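Local coordinates for protein pyroglutatmate porin OpdO (Pseudomonas aeruginosa, PDB 3SZV) that forms an outer-membrane beta-barrel of the OprD porin family that probably lets small carboxylates, perhaps pyroglutamate, pass into the cell, at residues Asp216-Thr221 against Pro285-Ala290. Sequence-based numbering, arbitrary orientation.
With C8E ((hydroxyethyloxy)tri(ethyloxy)octane), chain I.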
loop_
_atom_site.group_PDB
_atom_site.type_symbol
_atom_site.label_atom_id
_atom_site.label_comp_id
_atom_site.label_asym_id
_atom_site.label_seq_id
_atom_site.Cartn_x
_atom_site.Cartn_y
_atom_site.Cartn_z
ATOM N N ASP A 216 -18.442 13.503 -0.672
ATOM C CA ASP A 216 -19.453 13.453 0.386
ATOM C C ASP A 216 -18.916 12.993 1.738
ATOM O O ASP A 216 -19.697 12.785 2.669
ATOM C CB ASP A 216 -20.656 12.603 -0.034
ATOM C CG ASP A 216 -21.305 13.113 -1.303
ATOM O OD1 ASP A 216 -21.674 14.308 -1.350
ATOM O OD2 ASP A 216 -21.421 12.322 -2.264
ATOM N N ILE A 217 -17.599 12.837 1.849
ATOM C CA ILE A 217 -16.985 12.538 3.141
ATOM C C ILE A 217 -15.877 13.535 3.479
ATOM O O ILE A 217 -16.040 14.350 4.380
ATOM C CB ILE A 217 -16.463 11.093 3.251
ATOM C CG1 ILE A 217 -17.589 10.107 2.920
ATOM C CG2 ILE A 217 -15.939 10.849 4.667
ATOM C CD1 ILE A 217 -17.149 8.637 2.979
ATOM N N TYR A 218 -14.773 13.513 2.737
ATOM C CA TYR A 218 -13.668 14.396 3.074
ATOM C C TYR A 218 -12.866 14.896 1.871
ATOM O O TYR A 218 -12.903 14.303 0.783
ATOM C CB TYR A 218 -12.731 13.734 4.100
ATOM C CG TYR A 218 -11.866 12.598 3.563
ATOM C CD1 TYR A 218 -10.743 12.857 2.779
ATOM C CD2 TYR A 218 -12.169 11.263 3.841
ATOM C CE1 TYR A 218 -9.938 11.817 2.290
ATOM C CE2 TYR A 218 -11.377 10.217 3.346
ATOM C CZ TYR A 218 -10.271 10.503 2.574
ATOM O OH TYR A 218 -9.500 9.461 2.101
ATOM N N ARG A 219 -12.154 15.997 2.084
ATOM C CA ARG A 219 -11.144 16.495 1.157
ATOM C C ARG A 219 -9.815 16.385 1.887
ATOM O O ARG A 219 -9.740 16.642 3.090
ATOM C CB ARG A 219 -11.396 17.959 0.796
ATOM C CG ARG A 219 -12.752 18.240 0.170
ATOM C CD ARG A 219 -13.008 19.757 0.079
ATOM N NE ARG A 219 -14.351 20.028 -0.411
ATOM C CZ ARG A 219 -14.819 21.245 -0.667
ATOM N NH1 ARG A 219 -14.043 22.305 -0.486
ATOM N NH2 ARG A 219 -16.058 21.403 -1.113
ATOM N N GLN A 220 -8.754 16.040 1.174
ATOM C CA GLN A 220 -7.445 15.917 1.801
ATOM C C GLN A 220 -6.345 16.353 0.845
ATOM O O GLN A 220 -6.388 16.042 -0.343
ATOM C CB GLN A 220 -7.217 14.473 2.235
ATOM C CG GLN A 220 -5.983 14.239 3.100
ATOM C CD GLN A 220 -5.923 12.810 3.580
ATOM O OE1 GLN A 220 -6.111 11.888 2.801
ATOM N NE2 GLN A 220 -5.694 12.613 4.880
ATOM N N THR A 221 -5.372 17.086 1.368
ATOM C CA THR A 221 -4.201 17.488 0.602
ATOM C C THR A 221 -2.963 17.029 1.338
ATOM O O THR A 221 -2.905 17.118 2.569
ATOM C CB THR A 221 -4.169 19.001 0.409
ATOM O OG1 THR A 221 -5.345 19.388 -0.317
ATOM C CG2 THR A 221 -2.914 19.440 -0.375
ATOM N N PRO A 285 -9.446 11.863 13.664
ATOM C CA PRO A 285 -8.300 11.005 13.365
ATOM C C PRO A 285 -7.952 11.113 11.882
ATOM O O PRO A 285 -8.649 11.795 11.117
ATOM C CB PRO A 285 -8.829 9.612 13.697
ATOM C CG PRO A 285 -10.273 9.692 13.292
ATOM C CD PRO A 285 -10.705 11.100 13.710
ATOM N N TYR A 286 -6.877 10.447 11.467
ATOM C CA TYR A 286 -6.426 10.565 10.083
ATOM C C TYR A 286 -7.367 9.849 9.118
ATOM O O TYR A 286 -7.564 8.646 9.225
ATOM C CB TYR A 286 -5.055 9.945 9.970
ATOM C CG TYR A 286 -4.405 10.117 8.616
ATOM C CD1 TYR A 286 -3.926 11.362 8.221
ATOM C CD2 TYR A 286 -4.240 9.040 7.746
ATOM C CE1 TYR A 286 -3.295 11.546 7.004
ATOM C CE2 TYR A 286 -3.611 9.221 6.510
ATOM C CZ TYR A 286 -3.138 10.471 6.155
ATOM O OH TYR A 286 -2.495 10.694 4.958
ATOM N N PRO A 287 -7.946 10.591 8.171
ATOM C CA PRO A 287 -8.895 9.924 7.280
ATOM C C PRO A 287 -8.199 9.255 6.110
ATOM O O PRO A 287 -7.186 9.743 5.601
ATOM C CB PRO A 287 -9.774 11.077 6.780
ATOM C CG PRO A 287 -8.861 12.265 6.810
ATOM C CD PRO A 287 -7.958 12.059 8.015
ATOM N N TYR A 288 -8.765 8.120 5.701
ATOM C CA TYR A 288 -8.349 7.406 4.497
ATOM C C TYR A 288 -9.442 6.438 4.129
ATOM O O TYR A 288 -10.325 6.157 4.933
ATOM C CB TYR A 288 -7.014 6.675 4.686
ATOM C CG TYR A 288 -6.832 5.721 5.858
ATOM C CD1 TYR A 288 -6.803 4.345 5.660
ATOM C CD2 TYR A 288 -6.590 6.202 7.146
ATOM C CE1 TYR A 288 -6.569 3.472 6.716
ATOM C CE2 TYR A 288 -6.341 5.337 8.198
ATOM C CZ TYR A 288 -6.337 3.975 7.976
ATOM O OH TYR A 288 -6.073 3.086 8.976
ATOM N N ILE A 289 -9.371 5.897 2.916
ATOM C CA ILE A 289 -10.378 4.958 2.464
ATOM C C ILE A 289 -10.319 3.673 3.300
ATOM O O ILE A 289 -9.265 3.056 3.452
ATOM C CB ILE A 289 -10.173 4.665 0.975
ATOM C CG1 ILE A 289 -10.585 5.880 0.154
ATOM C CG2 ILE A 289 -10.986 3.456 0.553
ATOM C CD1 ILE A 289 -10.059 5.860 -1.262
ATOM N N ALA A 290 -11.452 3.296 3.894
ATOM C CA ALA A 290 -11.491 2.088 4.713
ATOM C C ALA A 290 -11.073 0.874 3.894
ATOM O O ALA A 290 -11.518 0.721 2.745
ATOM C CB ALA A 290 -12.903 1.872 5.294
HETATM C C4 C8E I . -7.996 19.406 0.805
HETATM C C5 C8E I . -8.545 19.697 -0.588
HETATM C C6 C8E I . -8.627 18.403 -1.390
HETATM C C7 C8E I . -9.851 18.363 -2.289
HETATM C C8 C8E I . -9.719 19.243 -3.524
HETATM O O9 C8E I . -10.367 18.615 -4.614
HETATM C C10 C8E I . -9.746 17.410 -5.012
HETATM C C11 C8E I . -9.441 17.581 -6.493
HETATM O O12 C8E I . -8.729 16.510 -7.061
HETATM C C13 C8E I . -8.914 16.519 -8.460
HETATM C C14 C8E I . -8.889 15.113 -9.044
HETATM O O15 C8E I . -8.782 15.213 -10.447
HETATM C C16 C8E I . -9.403 14.153 -11.138
HETATM C C17 C8E I . -8.321 13.228 -11.701
HETATM O O18 C8E I . -8.871 12.244 -12.549
HETATM C C19 C8E I . -8.190 12.135 -13.783
HETATM C C20 C8E I . -7.777 10.684 -14.016
HETATM O O21 C8E I . -8.507 10.150 -15.100
HETATM O O HOH W 1 -5.464 9.245 3.213
#
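Pro287 lies over one face of the Tyr218 ring, and the geometry supports a CH-pi contact: Pro287 CB stands 4.0 Å from the centroid of the Tyr218 ring, 18° off its normal. The proline is offset toward the rim, with CB closest to Tyr218 CD2 at 3.8 Å. The first torsion of Tyr218 sets its ring between its own backbone N and carbonyl carbon, and its hydroxyl end abuts the backbone at Tyr288, Tyr218 OH lying 3.4 Å from Tyr288 CA.

The polar part of the contact centres on the carbonyl of Pro287. Gln220 NE2 gives Pro287 O a weak hydrogen bond, 3.3 Å long and bent to 140° at the hydrogen. One water is placed to donate to both Gln220 OE1 (2.8 Å) and Pro287 O (3.0 Å); as more acceptors than protons surround it, the two may not be served at once, and the bridge is best taken as possible.

In fold terms, strand 218-230 belongs to the OprD-family barrel wall, and 285-290 is part of the long loop between strands 271-281 and 311-320, folded against the inner side of that wall. The strand begins at a classic beta bulge, in which Ile217 and Tyr218 both face Leu214. Tyr218 and Gln220 point to the loop, whereas Arg219 points away, its CB meeting C8E C7 at 3.5 Å on the face of the wall that meets the bound detergent; its NE forms a salt bridge with Asp249.

Van der Waals packing completes the contact around Gln220. Its chain is extended, with CG anti to the backbone N; the Gln220 and Tyr286 side chains cross at about a right angle, while the amide plane is inclined 38° to the ring, with Gln220 NE2 3.4 Å from Tyr286 CE1.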